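Local coordinates for protein pyroglutatmate porin OpdO (Pseudomonas aeruginosa, PDB 3SZV) that probably forms a beta-barrel channel in the bacterial outer membrane, through which small carboxylates such as pyroglutamate may pass, at residues Y106-L111 with S175-F180; W352-D357 with N376-S381. One frame throughout, in Å; residues are numbered along the deposited sequence. Where two conformers were deposited one is given.

Contact 1: Y106-L111 with S175-F180; sequences YAKLGL and SDYQVF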
ATOM      1  N   TYR A 106      -0.792   6.651  20.860  1.00 25.65           N
ATOM      2  CA  TYR A 106      -2.148   7.108  20.695  1.00 24.88           C
ATOM      3  C   TYR A 106      -3.123   5.954  20.672  1.00 24.29           C
ATOM      4  O   TYR A 106      -2.738   4.786  20.595  1.00 22.67           O
ATOM      5  CB  TYR A 106      -2.288   7.935  19.407  1.00 26.44           C
ATOM      6  CG  TYR A 106      -2.196   7.174  18.086  1.00 25.03           C
ATOM      7  CD1 TYR A 106      -3.314   6.565  17.531  1.00 25.86           C
ATOM      8  CD2 TYR A 106      -1.007   7.124  17.371  1.00 27.05           C
ATOM      9  CE1 TYR A 106      -3.243   5.895  16.315  1.00 23.07           C
ATOM     10  CE2 TYR A 106      -0.925   6.465  16.154  1.00 26.12           C
ATOM     11  CZ  TYR A 106      -2.042   5.852  15.632  1.00 26.86           C
ATOM     12  OH  TYR A 106      -1.966   5.195  14.417  1.00 26.80           O
ATOM     13  N   ALA A 107      -4.395   6.310  20.746  1.00 23.57           N
ATOM     14  CA  ALA A 107      -5.467   5.357  20.592  1.00 22.22           C
ATOM     15  C   ALA A 107      -6.465   5.978  19.638  1.00 27.43           C
ATOM     16  O   ALA A 107      -6.714   7.184  19.683  1.00 31.01           O
ATOM     17  CB  ALA A 107      -6.114   5.079  21.933  1.00 25.55           C
ATOM     18  N   LYS A 108      -7.029   5.163  18.761  1.00 20.18           N
ATOM     19  CA  LYS A 108      -8.049   5.649  17.853  1.00 19.32           C
ATOM     20  C   LYS A 108      -9.050   4.559  17.518  1.00 19.21           C
ATOM     21  O   LYS A 108      -8.682   3.407  17.285  1.00 20.14           O
ATOM     22  CB  LYS A 108      -7.449   6.208  16.563  1.00 25.65           C
ATOM     23  CG  LYS A 108      -8.518   6.829  15.659  1.00 27.67           C
ATOM     24  CD  LYS A 108      -7.945   7.735  14.597  1.00 51.18           C
ATOM     25  CE  LYS A 108      -8.989   8.742  14.122  1.00 44.17           C
ATOM     26  NZ  LYS A 108      -9.235   9.827  15.116  1.00 35.75           N
ATOM     27  N   LEU A 109     -10.320   4.939  17.504  1.00 17.98           N
ATOM     28  CA  LEU A 109     -11.380   4.055  17.053  1.00 16.63           C
ATOM     29  C   LEU A 109     -11.998   4.662  15.809  1.00 18.43           C
ATOM     30  O   LEU A 109     -12.395   5.827  15.811  1.00 22.56           O
ATOM     31  CB  LEU A 109     -12.435   3.883  18.151  1.00 18.01           C
ATOM     32  CG  LEU A 109     -13.655   3.018  17.820  1.00 20.99           C
ATOM     33  CD1 LEU A 109     -13.249   1.597  17.499  1.00 23.36           C
ATOM     34  CD2 LEU A 109     -14.641   3.040  18.986  1.00 23.98           C
ATOM     35  N   GLY A 110     -12.067   3.880  14.741  1.00 15.38           N
ATOM     36  CA  GLY A 110     -12.631   4.357  13.492  1.00 17.89           C
ATOM     37  C   GLY A 110     -13.771   3.478  13.020  1.00 18.64           C
ATOM     38  O   GLY A 110     -13.626   2.261  12.938  1.00 21.93           O
ATOM     39  N   LEU A 111     -14.903   4.098  12.707  1.00 15.21           N
ATOM     40  CA  LEU A 111     -16.069   3.376  12.217  1.00 16.57           C
ATOM     41  C   LEU A 111     -16.190   3.482  10.710  1.00 16.51           C
ATOM     42  O   LEU A 111     -15.818   4.494  10.113  1.00 17.14           O
ATOM     43  CB  LEU A 111     -17.342   3.946  12.836  1.00 17.93           C
ATOM     44  CG  LEU A 111     -17.412   3.863  14.350  1.00 19.73           C
ATOM     45  CD1 LEU A 111     -18.717   4.491  14.825  1.00 24.53           C
ATOM     46  CD2 LEU A 111     -17.303   2.412  14.809  1.00 22.93           C
ATOM     47  N   SER A 175      -2.846   9.926  15.421  1.00 28.57           N
ATOM     48  CA  SER A 175      -4.239   9.594  15.690  1.00 30.52           C
ATOM     49  C   SER A 175      -5.213  10.482  14.930  1.00 30.52           C
ATOM     50  O   SER A 175      -6.340  10.083  14.661  1.00 33.89           O
ATOM     51  CB  SER A 175      -4.528   9.710  17.188  1.00 36.15           C
ATOM     52  OG  SER A 175      -4.339  11.042  17.631  1.00 44.11           O
ATOM     53  N   ASP A 176      -4.785  11.690  14.578  1.00 29.14           N
ATOM     54  CA  ASP A 176      -5.710  12.673  14.027  1.00 29.80           C
ATOM     55  C   ASP A 176      -5.756  12.662  12.508  1.00 26.36           C
ATOM     56  O   ASP A 176      -4.724  12.587  11.847  1.00 25.60           O
ATOM     57  CB  ASP A 176      -5.347  14.080  14.514  1.00 38.05           C
ATOM     58  CG  ASP A 176      -5.802  14.344  15.938  1.00 51.84           C
ATOM     59  OD1 ASP A 176      -6.286  13.401  16.601  1.00 59.49           O
ATOM     60  OD2 ASP A 176      -5.672  15.498  16.398  1.00 61.77           O
ATOM     61  N   TYR A 177      -6.966  12.721  11.961  1.00 24.03           N
ATOM     62  CA  TYR A 177      -7.140  12.989  10.541  1.00 22.41           C
ATOM     63  C   TYR A 177      -6.665  14.404  10.234  1.00 23.26           C
ATOM     64  O   TYR A 177      -6.950  15.340  10.985  1.00 25.88           O
ATOM     65  CB  TYR A 177      -8.607  12.844  10.135  1.00 22.40           C
ATOM     66  CG  TYR A 177      -9.090  11.415  10.003  1.00 22.21           C
ATOM     67  CD1 TYR A 177     -10.152  10.947  10.764  1.00 23.43           C
ATOM     68  CD2 TYR A 177      -8.488  10.540   9.110  1.00 21.70           C
ATOM     69  CE1 TYR A 177     -10.601   9.642  10.639  1.00 24.60           C
ATOM     70  CE2 TYR A 177      -8.924   9.242   8.973  1.00 21.11           C
ATOM     71  CZ  TYR A 177      -9.980   8.793   9.732  1.00 22.31           C
ATOM     72  OH  TYR A 177     -10.420   7.485   9.613  1.00 23.81           O
ATOM     73  N   GLN A 178      -5.934  14.552   9.136  1.00 20.97           N
ATOM     74  CA  GLN A 178      -5.491  15.865   8.678  1.00 21.34           C
ATOM     75  C   GLN A 178      -5.719  15.998   7.186  1.00 21.15           C
ATOM     76  O   GLN A 178      -6.027  15.024   6.502  1.00 20.17           O
ATOM     77  CB  GLN A 178      -4.013  16.092   9.008  1.00 23.82           C
ATOM     78  CG  GLN A 178      -3.062  15.108   8.359  1.00 29.40           C
ATOM     79  CD  GLN A 178      -1.673  15.140   8.983  1.00 53.76           C
ATOM     80  OE1 GLN A 178      -1.507  14.880  10.176  1.00 41.10           O
ATOM     81  NE2 GLN A 178      -0.669  15.461   8.175  1.00 46.63           N
ATOM     82  N   VAL A 179      -5.578  17.210   6.665  1.00 20.63           N
ATOM     83  CA  VAL A 179      -5.703  17.393   5.226  1.00 19.33           C
ATOM     84  C   VAL A 179      -4.489  16.830   4.492  1.00 20.87           C
ATOM     85  O   VAL A 179      -3.471  16.478   5.101  1.00 21.03           O
ATOM     86  CB  VAL A 179      -5.917  18.870   4.836  1.00 25.76           C
ATOM     87  CG1 VAL A 179      -7.206  19.411   5.454  1.00 31.37           C
ATOM     88  CG2 VAL A 179      -4.720  19.706   5.232  1.00 28.44           C
ATOM     89  N   PHE A 180      -4.606  16.746   3.177  1.00 16.69           N
ATOM     90  CA  PHE A 180      -3.572  16.134   2.354  1.00 15.70           C
ATOM     91  C   PHE A 180      -2.494  17.099   1.884  1.00 15.38           C
ATOM     92  O   PHE A 180      -2.705  18.312   1.796  1.00 18.45           O
ATOM     93  CB  PHE A 180      -4.187  15.565   1.071  1.00 15.35           C
ATOM     94  CG  PHE A 180      -5.258  14.537   1.289  1.00 14.73           C
ATOM     95  CD1 PHE A 180      -4.936  13.263   1.715  1.00 15.79           C
ATOM     96  CD2 PHE A 180      -6.583  14.832   0.996  1.00 16.72           C
ATOM     97  CE1 PHE A 180      -5.930  12.300   1.893  1.00 16.61           C
ATOM     98  CE2 PHE A 180      -7.575  13.880   1.168  1.00 18.92           C
ATOM     99  CZ  PHE A 180      -7.249  12.620   1.607  1.00 15.72           C
TER
HETATM  100  O   HOH W   1      -9.607  12.717  13.686  1.00 29.37           O
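S175 lies against the aromatic ring of Y106, at the point where the loop joining strands 159-170 and 180-182 rests on strand 106-117 of the barrel wall. S175 N and CA lie over one face of the Y106 ring, the N 3.7 Å above its centre, and S175 CB comes within 3.4 Å of Y106 CD1. A chi1 of 71° puts Y106 CG between the backbone N and the carbonyl carbon and turns the ring under the loop; the phenol OH reaches past it to hydrogen bonds with N172 O and K170 NZ. S175 O faces the end of K108. A hydrogen bond from K108 NZ to S175 O, 2.9 Å long, is weak and doubtful, because this oxygen crowds the lysine chain in the model.

D176 points its CB away from the strand. Its OD1 receives the hydroxyl of S175 from above the carboxylate plane, with S175 OG to D176 OD1 at 3.2 Å. K108 NZ stays 4.9 Å from D176 OD1, too far for a salt bridge, though the opposite charges probably attract.

The Y177 and K108 side chains cross at about a right angle, with Y177 CE1 3.9 Å from K108 CE. K108 is extended until its last torsion, where chi4 of 74° bends NZ aside. K108 NZ then donates to a water at 3.2 Å, which also accepts the backbone N-H of Y177, again at 3.2 Å from N.

With A107 and L109 beside detergent on the outer surface, Y106 and K108, on the other side of the strand, probably face the barrel interior. There the loop is held mainly by aliphatic and aromatic packing and by one water bridge.

Contact 2: W352-D357 with N376-S381; sequences WERNTD and NATVRS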
ATOM      1  N   TRP A 352      21.611   4.181  -5.032  1.00 19.09           N
ATOM      2  CA  TRP A 352      21.211   2.782  -5.036  1.00 18.75           C
ATOM      3  C   TRP A 352      20.691   2.387  -3.670  1.00 19.26           C
ATOM      4  O   TRP A 352      21.010   3.027  -2.657  1.00 18.73           O
ATOM      5  CB  TRP A 352      22.350   1.860  -5.497  1.00 18.29           C
ATOM      6  CG  TRP A 352      23.590   1.854  -4.645  1.00 18.86           C
ATOM      7  CD1 TRP A 352      24.740   2.566  -4.871  1.00 22.58           C
ATOM      8  CD2 TRP A 352      23.838   1.073  -3.465  1.00 18.33           C
ATOM      9  NE1 TRP A 352      25.671   2.291  -3.903  1.00 25.14           N
ATOM     10  CE2 TRP A 352      25.145   1.376  -3.029  1.00 22.86           C
ATOM     11  CE3 TRP A 352      23.081   0.150  -2.733  1.00 17.96           C
ATOM     12  CZ2 TRP A 352      25.711   0.793  -1.894  1.00 22.90           C
ATOM     13  CZ3 TRP A 352      23.647  -0.427  -1.606  1.00 19.66           C
ATOM     14  CH2 TRP A 352      24.951  -0.107  -1.201  1.00 19.65           C
ATOM     15  N   GLU A 353      19.871   1.344  -3.654  1.00 16.74           N
ATOM     16  CA  GLU A 353      19.321   0.827  -2.409  1.00 17.98           C
ATOM     17  C   GLU A 353      19.275  -0.690  -2.463  1.00 16.79           C
ATOM     18  O   GLU A 353      18.862  -1.269  -3.465  1.00 17.56           O
ATOM     19  CB  GLU A 353      17.920   1.397  -2.160  1.00 16.29           C
ATOM     20  CG  GLU A 353      17.258   0.834  -0.902  1.00 16.53           C
ATOM     21  CD  GLU A 353      15.905   1.462  -0.581  1.00 16.68           C
ATOM     22  OE1 GLU A 353      15.594   2.562  -1.106  1.00 16.48           O
ATOM     23  OE2 GLU A 353      15.138   0.843   0.193  1.00 16.28           O
ATOM     24  N   ARG A 354      19.729  -1.317  -1.386  1.00 16.05           N
ATOM     25  CA  ARG A 354      19.601  -2.754  -1.225  1.00 16.24           C
ATOM     26  C   ARG A 354      18.674  -3.036  -0.053  1.00 17.15           C
ATOM     27  O   ARG A 354      18.748  -2.368   0.972  1.00 16.16           O
ATOM     28  CB  ARG A 354      20.964  -3.393  -0.950  1.00 18.85           C
ATOM     29  CG  ARG A 354      20.862  -4.887  -0.741  1.00 20.37           C
ATOM     30  CD  ARG A 354      21.983  -5.446   0.128  1.00 35.42           C
ATOM     31  NE  ARG A 354      22.261  -4.665   1.338  1.00 38.26           N
ATOM     32  CZ  ARG A 354      21.456  -4.561   2.398  1.00 62.61           C
ATOM     33  NH1 ARG A 354      20.268  -5.164   2.431  1.00 23.94           N
ATOM     34  NH2 ARG A 354      21.841  -3.829   3.437  1.00 35.71           N
ATOM     35  N   ASN A 355      17.803  -4.031  -0.203  1.00 15.38           N
ATOM     36  CA  ASN A 355      16.943  -4.481   0.891  1.00 15.12           C
ATOM     37  C   ASN A 355      17.089  -5.976   1.067  1.00 15.25           C
ATOM     38  O   ASN A 355      17.218  -6.705   0.081  1.00 15.87           O
ATOM     39  CB  ASN A 355      15.454  -4.285   0.585  1.00 14.41           C
ATOM     40  CG  ASN A 355      15.032  -2.839   0.375  1.00 13.27           C
ATOM     41  OD1 ASN A 355      13.914  -2.610  -0.089  1.00 13.96           O
ATOM     42  ND2 ASN A 355      15.877  -1.863   0.722  1.00 15.36           N
ATOM     43  N   THR A 356      17.045  -6.443   2.310  1.00 14.86           N
ATOM     44  CA  THR A 356      16.988  -7.879   2.582  1.00 15.76           C
ATOM     45  C   THR A 356      15.976  -8.125   3.681  1.00 17.48           C
ATOM     46  O   THR A 356      16.035  -7.487   4.731  1.00 19.76           O
ATOM     47  CB  THR A 356      18.348  -8.426   3.032  1.00 20.02           C
ATOM     48  OG1 THR A 356      19.312  -8.181   2.005  1.00 24.18           O
ATOM     49  CG2 THR A 356      18.257  -9.938   3.309  1.00 24.58           C
ATOM     50  N   ASP A 357      15.037  -9.042   3.433  1.00 16.84           N
ATOM     51  CA  ASP A 357      14.021  -9.405   4.415  1.00 18.34           C
ATOM     52  C   ASP A 357      14.193 -10.867   4.786  1.00 20.64           C
ATOM     53  O   ASP A 357      14.237 -11.726   3.911  1.00 21.59           O
ATOM     54  CB  ASP A 357      12.612  -9.242   3.840  1.00 17.79           C
ATOM     55  CG  ASP A 357      12.168  -7.792   3.728  1.00 24.27           C
ATOM     56  OD1 ASP A 357      12.962  -6.886   4.046  1.00 26.56           O
ATOM     57  OD2 ASP A 357      11.012  -7.575   3.301  1.00 26.76           O
ATOM     58  N   ASN A 376      16.272  -5.219   6.403  1.00 17.43           N
ATOM     59  CA  ASN A 376      17.495  -4.446   6.441  1.00 17.48           C
ATOM     60  C   ASN A 376      17.660  -3.707   5.120  1.00 18.05           C
ATOM     61  O   ASN A 376      17.472  -4.287   4.051  1.00 20.31           O
ATOM     62  CB  ASN A 376      18.667  -5.402   6.705  1.00 20.40           C
ATOM     63  CG  ASN A 376      20.019  -4.766   6.477  1.00 23.20           C
ATOM     64  OD1 ASN A 376      20.710  -5.096   5.512  1.00 30.99           O
ATOM     65  ND2 ASN A 376      20.412  -3.857   7.362  1.00 27.61           N
ATOM     66  N   ALA A 377      17.972  -2.418   5.187  1.00 16.87           N
ATOM     67  CA  ALA A 377      18.146  -1.624   3.979  1.00 16.41           C
ATOM     68  C   ALA A 377      19.381  -0.744   4.069  1.00 15.81           C
ATOM     69  O   ALA A 377      19.754  -0.272   5.151  1.00 18.20           O
ATOM     70  CB  ALA A 377      16.927  -0.767   3.726  1.00 18.95           C
ATOM     71  N   THR A 378      19.993  -0.524   2.916  1.00 14.96           N
ATOM     72  CA  THR A 378      21.134   0.375   2.789  1.00 15.07           C
ATOM     73  C   THR A 378      20.860   1.274   1.599  1.00 17.20           C
ATOM     74  O   THR A 378      20.514   0.775   0.528  1.00 16.75           O
ATOM     75  CB  THR A 378      22.414  -0.433   2.493  1.00 16.48           C
ATOM     76  OG1 THR A 378      22.673  -1.316   3.588  1.00 19.83           O
ATOM     77  CG2 THR A 378      23.623   0.493   2.304  1.00 18.76           C
ATOM     78  N   VAL A 379      21.026   2.587   1.770  1.00 17.07           N
ATOM     79  CA  VAL A 379      20.857   3.524   0.672  1.00 16.72           C
ATOM     80  C   VAL A 379      22.124   4.353   0.547  1.00 17.92           C
ATOM     81  O   VAL A 379      22.627   4.850   1.554  1.00 18.83           O
ATOM     82  CB  VAL A 379      19.686   4.508   0.937  1.00 18.89           C
ATOM     83  CG1 VAL A 379      19.639   5.588  -0.138  1.00 26.80           C
ATOM     84  CG2 VAL A 379      18.349   3.764   1.029  1.00 21.02           C
ATOM     85  N   ARG A 380      22.638   4.490  -0.676  1.00 17.55           N
ATOM     86  CA  ARG A 380      23.763   5.389  -0.958  1.00 17.15           C
ATOM     87  C   ARG A 380      23.376   6.296  -2.110  1.00 21.73           C
ATOM     88  O   ARG A 380      22.853   5.841  -3.121  1.00 25.27           O
ATOM     89  CB  ARG A 380      25.034   4.617  -1.319  1.00 20.74           C
ATOM     90  CG  ARG A 380      25.531   3.685  -0.222  1.00 21.08           C
ATOM     91  CD  ARG A 380      25.893   4.439   1.041  1.00 19.86           C
ATOM     92  NE  ARG A 380      26.397   3.539   2.079  1.00 20.61           N
ATOM     93  CZ  ARG A 380      25.738   3.192   3.183  1.00 18.88           C
ATOM     94  NH1 ARG A 380      24.517   3.662   3.432  1.00 18.60           N
ATOM     95  NH2 ARG A 380      26.302   2.366   4.048  1.00 18.13           N
ATOM     96  N   SER A 381      23.647   7.584  -1.969  1.00 20.62           N
ATOM     97  CA  SER A 381      23.200   8.566  -2.946  0.67 22.87           C
ATOM     98  C   SER A 381      24.163   9.741  -3.016  1.00 21.79           C
ATOM     99  O   SER A 381      24.824  10.052  -2.034  1.00 26.65           O
ATOM    100  CB  SER A 381      21.812   9.067  -2.541  0.67 22.79           C
ATOM    101  OG  SER A 381      21.327  10.078  -3.409  0.67 19.50           O
TER
HETATM  102  O   HOH W   2      21.257  -7.654   4.027  1.00 40.47           O
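W352 pairs with R380 in the antiparallel beta hairpin of strands 346-361 and 371-381, part of the porin barrel. Six backbone hydrogen bonds tie the two segments through the pairs W352-R380, R354-T378 and T356-N376, while the non-hydrogen-bonded pairs E353-V379 and N355-A377 alternate with them.

On the face carrying W352, the indole and the R380 side chain run side by side. R380 CB lies 3.9 Å from the centroid of the five-membered ring, a CH-pi contact over its face, and R380 CG presses on W352 CZ2 at 3.3 Å. The arginine then folds at chi2, -62°, which brings its guanidinium back over T378 CG2. That methyl also meets W352 CH2 at 3.8 Å, filling the angle between indole and arginine. NH1 of R380 donates to V379 O, and NH2 makes a salt bridge with D388, whose carboxylate also bonds T378 OG1.

R354 stretches across the strand boundary and bends at chi3, 45°. Its NH2 thereby comes 2.7 Å from T378 OG1 and 2.7 Å from N376 OD1; both hydrogen bonds are weak because neither is straight. The guanidinium and the N376 amide lie nearly parallel, with OD1 at the guanidinium edge. A water donates to the same OD1 and also bonds T356 OG1, itself hydrogen-bonded to S333 OG, while N376 ND2 is taken by N390.

The opposite face meets the loop around I302. E353 stays extended, packing CG on V379 CG2 at 3.7 Å, and its carboxylate accepts the backbone N-H groups of I302 and G303. N355 ND2 touches A377 CB and donates to R354 O from above the carbonyl plane; its other bond, 2.9 Å long and nearly straight at 174°, runs from ND2 to the anti lone pair of E353 OE2.

Both contacts involve strands of the same barrel wall, but contact 1 sets a loop against it; their centres are 31 Å apart and their nearest atoms about 21 Å, so neither touches the other. Contact 2 joins neighbouring strands of one hairpin and is partly buried; it covers about twice the area of contact 1, which lies at the surface and brings together segments 64 residues apart. The chemistry follows that difference. Between 352-357 and 376-381, a regular backbone ladder does the joining and side chains add arginine-centred networks. Between 106-111 and 175-180, no such ladder exists, and an aromatic face, one lysine and a water take its place.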